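Local coordinates for peroxisomal fatty acid beta-oxidation multifunctional protein MFP2 (Arabidopsis thaliana, PDB 2WTB) that carries out successive steps of peroxisomal fatty acid beta-oxidation, joining enoyl-CoA hydratase and NAD-dependent 3-hydroxyacyl-CoA dehydrogenase activities in one chain, at residues Ser105-Asp110 with Glu119-Cys124; Ile128-Ala133 with Val188-Leu193. All coordinates share one frame; numbering follows the deposited sequence.

In the fold
Both contacts belong to the N-terminal crotonase-fold domain and share one beta sheet, in which strands 105-109 and 126-129 run parallel as neighbours. Interaction 1 is core: every residue that touches is buried, helix 116-123 lies against one face of strand 105-109, and no hydrogen bond crosses. Interaction 2 sits at the edge of the sheet, where strands 126-129 and 186-187 end, and is only partly buried. There, a backbone hydrogen bond is added to packing of methyls and proline rings. The centres lie about 13 Å apart, and I109 links them: its CD1 packs in interaction 1, while its backbone probably hydrogen-bonds to I128 and A130 of interaction 2.

Interaction 1 (Ser105-Asp110 with Glu119-Cys124); sequences SVAAID and ELAMAC
A107 and I109 of strand 105-109 hold their side chains against A121 of helix 116-123, a strand-on-helix contact in the crotonase fold of the enoyl-CoA hydratase/isomerase family. The methyl of A121 meets both. The CB atoms of A107 and A121 face each other at 4.0 Å, and CD1 of I109 comes from further along the strand to 3.8 Å from A121 CB. I109 reaches this far because its long branch is fully extended (chi2 175°), which carries CD1 away from the strand and up to the helix.

C124 is the second centre of the contact: here the helix has run out, and the side chain turns back on the strand. Its thiol lies beside its own backbone N (chi1 -67°), a setting that lays SG alongside A107, 3.9 Å from CB. The same sulfur touches S105 CB at 4.0 Å. Small side chains on both partners let the backbones come close, with the CA atoms of A107 and A121 5.6 Å apart. The hydroxyl of S105 takes no polar partner from the helix; it hydrogen-bonds to Y43 instead.

E119, predicted to be an active-site residue, is on the same helix but does not touch the strand. Its OE2 accepts hydrogen bonds from the backbone N atoms of F148 and G150, while A121, two residues further on, points toward the strand. Where the chain leaves the helix, the CB of C124 rests 3.8 Å from the backbone O of S105.

Interaction 2 (Ile128-Ala133 with Val188-Leu193); sequences ISAPAA and VPPAEL
L193 swings CG away from its backbone N (chi1 -152°), and chi2 of 59° then sends CD1 onto the S129-A130 peptide, where it lies 3.5 Å from S129 C. I128, one residue before the end of strand 126-129, sets its CG2 branch anti to the backbone N, with chi1 of -49° for the longer arm. That branch meets two methyls: CG2 of V188 at 3.6 Å and CD1 of L193 at 3.9 Å. I128 and V188 approach at a slant, whereas I128 and L193 run past each other in opposite senses.

The backbones join where strand 186-187, the edge of the crotonase-domain sheet, passes into its following loop. V188 N donates to S129 O over 3.1 Å, arriving close to the line of the carbonyl bond. The carbonyl of V188 faces A130 in turn: A130 CA lies 3.4 Å from V188 O in an essentially straight CA-H...O contact. Further out, P131 CD lies 4.1 Å from P190 CD, ring against ring. The methyl of A130, its CB, lies 4.2 Å from CG of P190.

A type I turn from A130 to A133 carries the chain away from the sheet. Its A130 O is gripped from opposite faces of the carbonyl plane, by A133 N and by the hydroxyl of S129. One conventional hydrogen bond and one C-H...O contact therefore carry the pairing from the last residue of strand 126-129 into the loop beyond strand 186-187, while proline, which has no N-H to donate, contributes ring carbons at the more exposed end.

Interaction 1 (Ser105-Asp110 with Glu119-Cys124)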
ATOM      1  N   SER A 105     -10.213 -36.009  -1.971  1.00 39.73           N
ATOM      2  CA  SER A 105     -10.776 -34.733  -1.556  1.00 35.63           C
ATOM      3  C   SER A 105     -10.922 -33.842  -2.779  1.00 45.43           C
ATOM      4  O   SER A 105     -10.081 -33.870  -3.680  1.00 49.42           O
ATOM      5  CB  SER A 105      -9.875 -34.046  -0.529  1.00 30.82           C
ATOM      6  OG  SER A 105      -9.812 -34.781   0.678  1.00 74.78           O
ATOM      7  N   VAL A 106     -11.995 -33.059  -2.811  1.00 45.97           N
ATOM      8  CA  VAL A 106     -12.194 -32.081  -3.872  1.00 44.48           C
ATOM      9  C   VAL A 106     -12.531 -30.732  -3.263  1.00 46.95           C
ATOM     10  O   VAL A 106     -13.411 -30.632  -2.410  1.00 52.19           O
ATOM     11  CB  VAL A 106     -13.324 -32.492  -4.831  1.00 40.93           C
ATOM     12  CG1 VAL A 106     -13.537 -31.414  -5.883  1.00 38.38           C
ATOM     13  CG2 VAL A 106     -13.004 -33.824  -5.487  1.00 36.15           C
ATOM     14  N   ALA A 107     -11.820 -29.698  -3.696  1.00 42.97           N
ATOM     15  CA  ALA A 107     -12.070 -28.351  -3.202  1.00 48.22           C
ATOM     16  C   ALA A 107     -13.115 -27.644  -4.062  1.00 51.82           C
ATOM     17  O   ALA A 107     -13.043 -27.665  -5.291  1.00 51.65           O
ATOM     18  CB  ALA A 107     -10.776 -27.551  -3.159  1.00 30.90           C
ATOM     19  N   ALA A 108     -14.092 -27.031  -3.400  1.00 47.82           N
ATOM     20  CA  ALA A 108     -15.114 -26.244  -4.077  1.00 43.01           C
ATOM     21  C   ALA A 108     -14.865 -24.770  -3.799  1.00 44.34           C
ATOM     22  O   ALA A 108     -15.172 -24.273  -2.717  1.00 48.66           O
ATOM     23  CB  ALA A 108     -16.497 -26.653  -3.606  1.00 36.45           C
ATOM     24  N   ILE A 109     -14.301 -24.075  -4.780  1.00 46.15           N
ATOM     25  CA  ILE A 109     -13.853 -22.702  -4.581  1.00 49.94           C
ATOM     26  C   ILE A 109     -14.826 -21.648  -5.106  1.00 47.13           C
ATOM     27  O   ILE A 109     -15.284 -21.710  -6.248  1.00 40.66           O
ATOM     28  CB  ILE A 109     -12.470 -22.460  -5.218  1.00 47.78           C
ATOM     29  CG1 ILE A 109     -11.419 -23.373  -4.580  1.00 49.18           C
ATOM     30  CG2 ILE A 109     -12.067 -20.998  -5.076  1.00 42.51           C
ATOM     31  CD1 ILE A 109     -10.049 -23.275  -5.225  1.00 40.88           C
ATOM     32  N   ASP A 110     -15.125 -20.676  -4.252  1.00 43.80           N
ATOM     33  CA  ASP A 110     -15.915 -19.517  -4.632  1.00 46.35           C
ATOM     34  C   ASP A 110     -15.234 -18.269  -4.082  1.00 48.26           C
ATOM     35  O   ASP A 110     -14.527 -18.335  -3.077  1.00 46.61           O
ATOM     36  CB  ASP A 110     -17.329 -19.634  -4.063  1.00 56.84           C
ATOM     37  CG  ASP A 110     -18.289 -18.625  -4.661  1.00 64.25           C
ATOM     38  OD1 ASP A 110     -17.905 -17.926  -5.623  1.00 68.38           O
ATOM     39  OD2 ASP A 110     -19.433 -18.536  -4.171  1.00 73.52           O
ATOM     40  N   GLU A 119      -3.344 -22.905  -0.832  1.00 46.14           N
ATOM     41  CA  GLU A 119      -2.498 -24.048  -0.526  1.00 37.27           C
ATOM     42  C   GLU A 119      -3.340 -25.257  -0.133  1.00 47.03           C
ATOM     43  O   GLU A 119      -3.133 -26.359  -0.640  1.00 50.09           O
ATOM     44  CB  GLU A 119      -1.494 -23.694   0.574  1.00 38.89           C
ATOM     45  CG  GLU A 119      -0.445 -22.678   0.143  1.00 65.65           C
ATOM     46  CD  GLU A 119       0.540 -22.339   1.246  1.00 77.58           C
ATOM     47  OE1 GLU A 119       0.104 -21.844   2.306  1.00 77.32           O
ATOM     48  OE2 GLU A 119       1.756 -22.560   1.052  1.00 80.73           O
ATOM     49  N   LEU A 120      -4.295 -25.047   0.768  1.00 47.90           N
ATOM     50  CA  LEU A 120      -5.202 -26.110   1.187  1.00 49.60           C
ATOM     51  C   LEU A 120      -5.924 -26.723  -0.013  1.00 52.17           C
ATOM     52  O   LEU A 120      -6.123 -27.940  -0.082  1.00 40.01           O
ATOM     53  CB  LEU A 120      -6.218 -25.572   2.197  1.00 49.23           C
ATOM     54  CG  LEU A 120      -7.300 -26.541   2.678  1.00 43.08           C
ATOM     55  CD1 LEU A 120      -6.683 -27.815   3.246  1.00 35.10           C
ATOM     56  CD2 LEU A 120      -8.185 -25.863   3.710  1.00 42.89           C
ATOM     57  N   ALA A 121      -6.314 -25.874  -0.958  1.00 52.37           N
ATOM     58  CA  ALA A 121      -7.003 -26.335  -2.157  1.00 61.53           C
ATOM     59  C   ALA A 121      -6.071 -27.146  -3.070  1.00 46.60           C
ATOM     60  O   ALA A 121      -6.482 -28.148  -3.656  1.00 33.38           O
ATOM     61  CB  ALA A 121      -7.626 -25.152  -2.910  1.00 33.07           C
ATOM     62  N   MET A 122      -4.817 -26.715  -3.181  1.00 40.08           N
ATOM     63  CA  MET A 122      -3.830 -27.443  -3.980  1.00 40.30           C
ATOM     64  C   MET A 122      -3.540 -28.822  -3.391  1.00 49.29           C
ATOM     65  O   MET A 122      -3.130 -29.736  -4.105  1.00 54.10           O
ATOM     66  CB  MET A 122      -2.532 -26.643  -4.105  1.00 36.89           C
ATOM     67  CG  MET A 122      -2.601 -25.484  -5.083  1.00 40.51           C
ATOM     68  SD  MET A 122      -1.165 -24.401  -4.954  1.00 44.26           S
ATOM     69  CE  MET A 122      -1.579 -23.151  -6.163  1.00107.47           C
ATOM     70  N   ALA A 123      -3.756 -28.961  -2.087  1.00 53.08           N
ATOM     71  CA  ALA A 123      -3.567 -30.237  -1.403  1.00 45.13           C
ATOM     72  C   ALA A 123      -4.645 -31.229  -1.808  1.00 51.91           C
ATOM     73  O   ALA A 123      -4.412 -32.436  -1.823  1.00 52.54           O
ATOM     74  CB  ALA A 123      -3.586 -30.038   0.098  1.00 46.12           C
ATOM     75  N   CYS A 124      -5.830 -30.713  -2.123  1.00 48.66           N
ATOM     76  CA  CYS A 124      -6.930 -31.549  -2.586  1.00 48.89           C
ATOM     77  C   CYS A 124      -6.588 -32.163  -3.934  1.00 51.34           C
ATOM     78  O   CYS A 124      -5.666 -31.716  -4.610  1.00 37.37           O
ATOM     79  CB  CYS A 124      -8.224 -30.742  -2.688  1.00 44.07           C
ATOM     80  SG  CYS A 124      -8.857 -30.195  -1.093  1.00 52.00           S
TER

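Interaction 2 (Ile128-Ala133 with Val188-Leu193)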
ATOM      1  N   ILE A 128     -12.681 -27.368  -8.168  1.00 49.27           N
ATOM      2  CA  ILE A 128     -13.801 -26.735  -8.848  1.00 48.04           C
ATOM      3  C   ILE A 128     -13.904 -25.293  -8.373  1.00 45.64           C
ATOM      4  O   ILE A 128     -13.796 -25.023  -7.178  1.00 39.25           O
ATOM      5  CB  ILE A 128     -15.126 -27.455  -8.552  1.00 52.06           C
ATOM      6  CG1 ILE A 128     -14.969 -28.961  -8.760  1.00 48.22           C
ATOM      7  CG2 ILE A 128     -16.238 -26.899  -9.426  1.00 54.12           C
ATOM      8  CD1 ILE A 128     -14.329 -29.323 -10.081  1.00 41.44           C
ATOM      9  N   SER A 129     -14.109 -24.367  -9.303  1.00 40.65           N
ATOM     10  CA  SER A 129     -14.130 -22.952  -8.953  1.00 46.78           C
ATOM     11  C   SER A 129     -15.237 -22.177  -9.661  1.00 55.26           C
ATOM     12  O   SER A 129     -15.668 -22.542 -10.756  1.00 55.05           O
ATOM     13  CB  SER A 129     -12.775 -22.308  -9.253  1.00 55.70           C
ATOM     14  OG  SER A 129     -12.725 -20.973  -8.783  1.00 61.88           O
ATOM     15  N   ALA A 130     -15.688 -21.105  -9.019  1.00 52.10           N
ATOM     16  CA  ALA A 130     -16.667 -20.204  -9.608  1.00 54.25           C
ATOM     17  C   ALA A 130     -15.953 -19.217 -10.523  1.00 58.28           C
ATOM     18  O   ALA A 130     -14.784 -18.901 -10.304  1.00 63.94           O
ATOM     19  CB  ALA A 130     -17.431 -19.471  -8.519  1.00 60.16           C
ATOM     20  N   PRO A 131     -16.660 -18.721 -11.547  1.00 52.42           N
ATOM     21  CA  PRO A 131     -16.122 -17.906 -12.642  1.00 60.53           C
ATOM     22  C   PRO A 131     -14.961 -16.969 -12.293  1.00 74.78           C
ATOM     23  O   PRO A 131     -13.835 -17.243 -12.704  1.00 92.53           O
ATOM     24  CB  PRO A 131     -17.345 -17.118 -13.103  1.00 55.19           C
ATOM     25  CG  PRO A 131     -18.464 -18.093 -12.915  1.00 57.56           C
ATOM     26  CD  PRO A 131     -18.111 -18.934 -11.701  1.00 51.12           C
ATOM     27  N   ALA A 132     -15.216 -15.890 -11.565  1.00 60.50           N
ATOM     28  CA  ALA A 132     -14.181 -14.872 -11.382  1.00 61.67           C
ATOM     29  C   ALA A 132     -13.433 -14.950 -10.051  1.00 66.90           C
ATOM     30  O   ALA A 132     -12.950 -13.935  -9.549  1.00 74.51           O
ATOM     31  CB  ALA A 132     -14.771 -13.480 -11.574  1.00 75.41           C
ATOM     32  N   ALA A 133     -13.327 -16.150  -9.485  1.00 58.33           N
ATOM     33  CA  ALA A 133     -12.640 -16.321  -8.209  1.00 54.89           C
ATOM     34  C   ALA A 133     -11.155 -15.971  -8.323  1.00 57.02           C
ATOM     35  O   ALA A 133     -10.557 -16.110  -9.389  1.00 54.48           O
ATOM     36  CB  ALA A 133     -12.818 -17.739  -7.697  1.00 43.09           C
ATOM     37  N   VAL A 188     -17.509 -23.695 -12.957  1.00 60.71           N
ATOM     38  CA  VAL A 188     -18.962 -23.793 -13.023  1.00 51.51           C
ATOM     39  C   VAL A 188     -19.591 -22.638 -12.258  1.00 59.24           C
ATOM     40  O   VAL A 188     -18.916 -21.979 -11.466  1.00 49.31           O
ATOM     41  CB  VAL A 188     -19.461 -25.125 -12.431  1.00 54.66           C
ATOM     42  CG1 VAL A 188     -18.924 -26.295 -13.235  1.00 58.78           C
ATOM     43  CG2 VAL A 188     -19.053 -25.244 -10.967  1.00 53.47           C
ATOM     44  N   PRO A 189     -20.888 -22.383 -12.502  1.00 68.03           N
ATOM     45  CA  PRO A 189     -21.633 -21.345 -11.782  1.00 60.27           C
ATOM     46  C   PRO A 189     -21.630 -21.605 -10.280  1.00 60.28           C
ATOM     47  O   PRO A 189     -21.637 -22.763  -9.862  1.00 63.73           O
ATOM     48  CB  PRO A 189     -23.055 -21.493 -12.331  1.00 64.42           C
ATOM     49  CG  PRO A 189     -22.879 -22.111 -13.670  1.00 67.07           C
ATOM     50  CD  PRO A 189     -21.712 -23.036 -13.534  1.00 71.30           C
ATOM     51  N   PRO A 190     -21.632 -20.536  -9.475  1.00 59.68           N
ATOM     52  CA  PRO A 190     -21.556 -20.643  -8.013  1.00 62.57           C
ATOM     53  C   PRO A 190     -22.583 -21.621  -7.452  1.00 65.60           C
ATOM     54  O   PRO A 190     -22.336 -22.251  -6.422  1.00 66.00           O
ATOM     55  CB  PRO A 190     -21.882 -19.223  -7.544  1.00 72.26           C
ATOM     56  CG  PRO A 190     -21.486 -18.349  -8.683  1.00 74.32           C
ATOM     57  CD  PRO A 190     -21.768 -19.139  -9.926  1.00 62.47           C
ATOM     58  N   ALA A 191     -23.719 -21.746  -8.131  1.00 71.08           N
ATOM     59  CA  ALA A 191     -24.819 -22.571  -7.646  1.00 69.03           C
ATOM     60  C   ALA A 191     -24.619 -24.057  -7.937  1.00 64.28           C
ATOM     61  O   ALA A 191     -25.357 -24.899  -7.426  1.00 52.58           O
ATOM     62  CB  ALA A 191     -26.142 -22.085  -8.234  1.00 65.33           C
ATOM     63  N   GLU A 192     -23.622 -24.375  -8.756  1.00 69.27           N
ATOM     64  CA  GLU A 192     -23.335 -25.763  -9.104  1.00 63.06           C
ATOM     65  C   GLU A 192     -22.017 -26.218  -8.488  1.00 53.38           C
ATOM     66  O   GLU A 192     -21.627 -27.375  -8.615  1.00 45.89           O
ATOM     67  CB  GLU A 192     -23.296 -25.936 -10.622  1.00 68.30           C
ATOM     68  CG  GLU A 192     -24.592 -25.549 -11.321  1.00 81.20           C
ATOM     69  CD  GLU A 192     -24.559 -25.829 -12.811  1.00102.17           C
ATOM     70  OE1 GLU A 192     -23.643 -26.550 -13.261  1.00118.68           O
ATOM     71  OE2 GLU A 192     -25.448 -25.331 -13.532  1.00102.68           O
ATOM     72  N   LEU A 193     -21.353 -25.292  -7.806  1.00 52.13           N
ATOM     73  CA  LEU A 193     -20.031 -25.519  -7.225  1.00 47.96           C
ATOM     74  C   LEU A 193     -19.921 -26.823  -6.434  1.00 49.88           C
ATOM     75  O   LEU A 193     -19.162 -27.720  -6.803  1.00 46.44           O
ATOM     76  CB  LEU A 193     -19.661 -24.339  -6.330  1.00 37.69           C
ATOM     77  CG  LEU A 193     -18.185 -24.016  -6.142  1.00 48.66           C
ATOM     78  CD1 LEU A 193     -17.536 -23.722  -7.481  1.00 56.84           C
ATOM     79  CD2 LEU A 193     -18.049 -22.829  -5.208  1.00 56.71           C
TER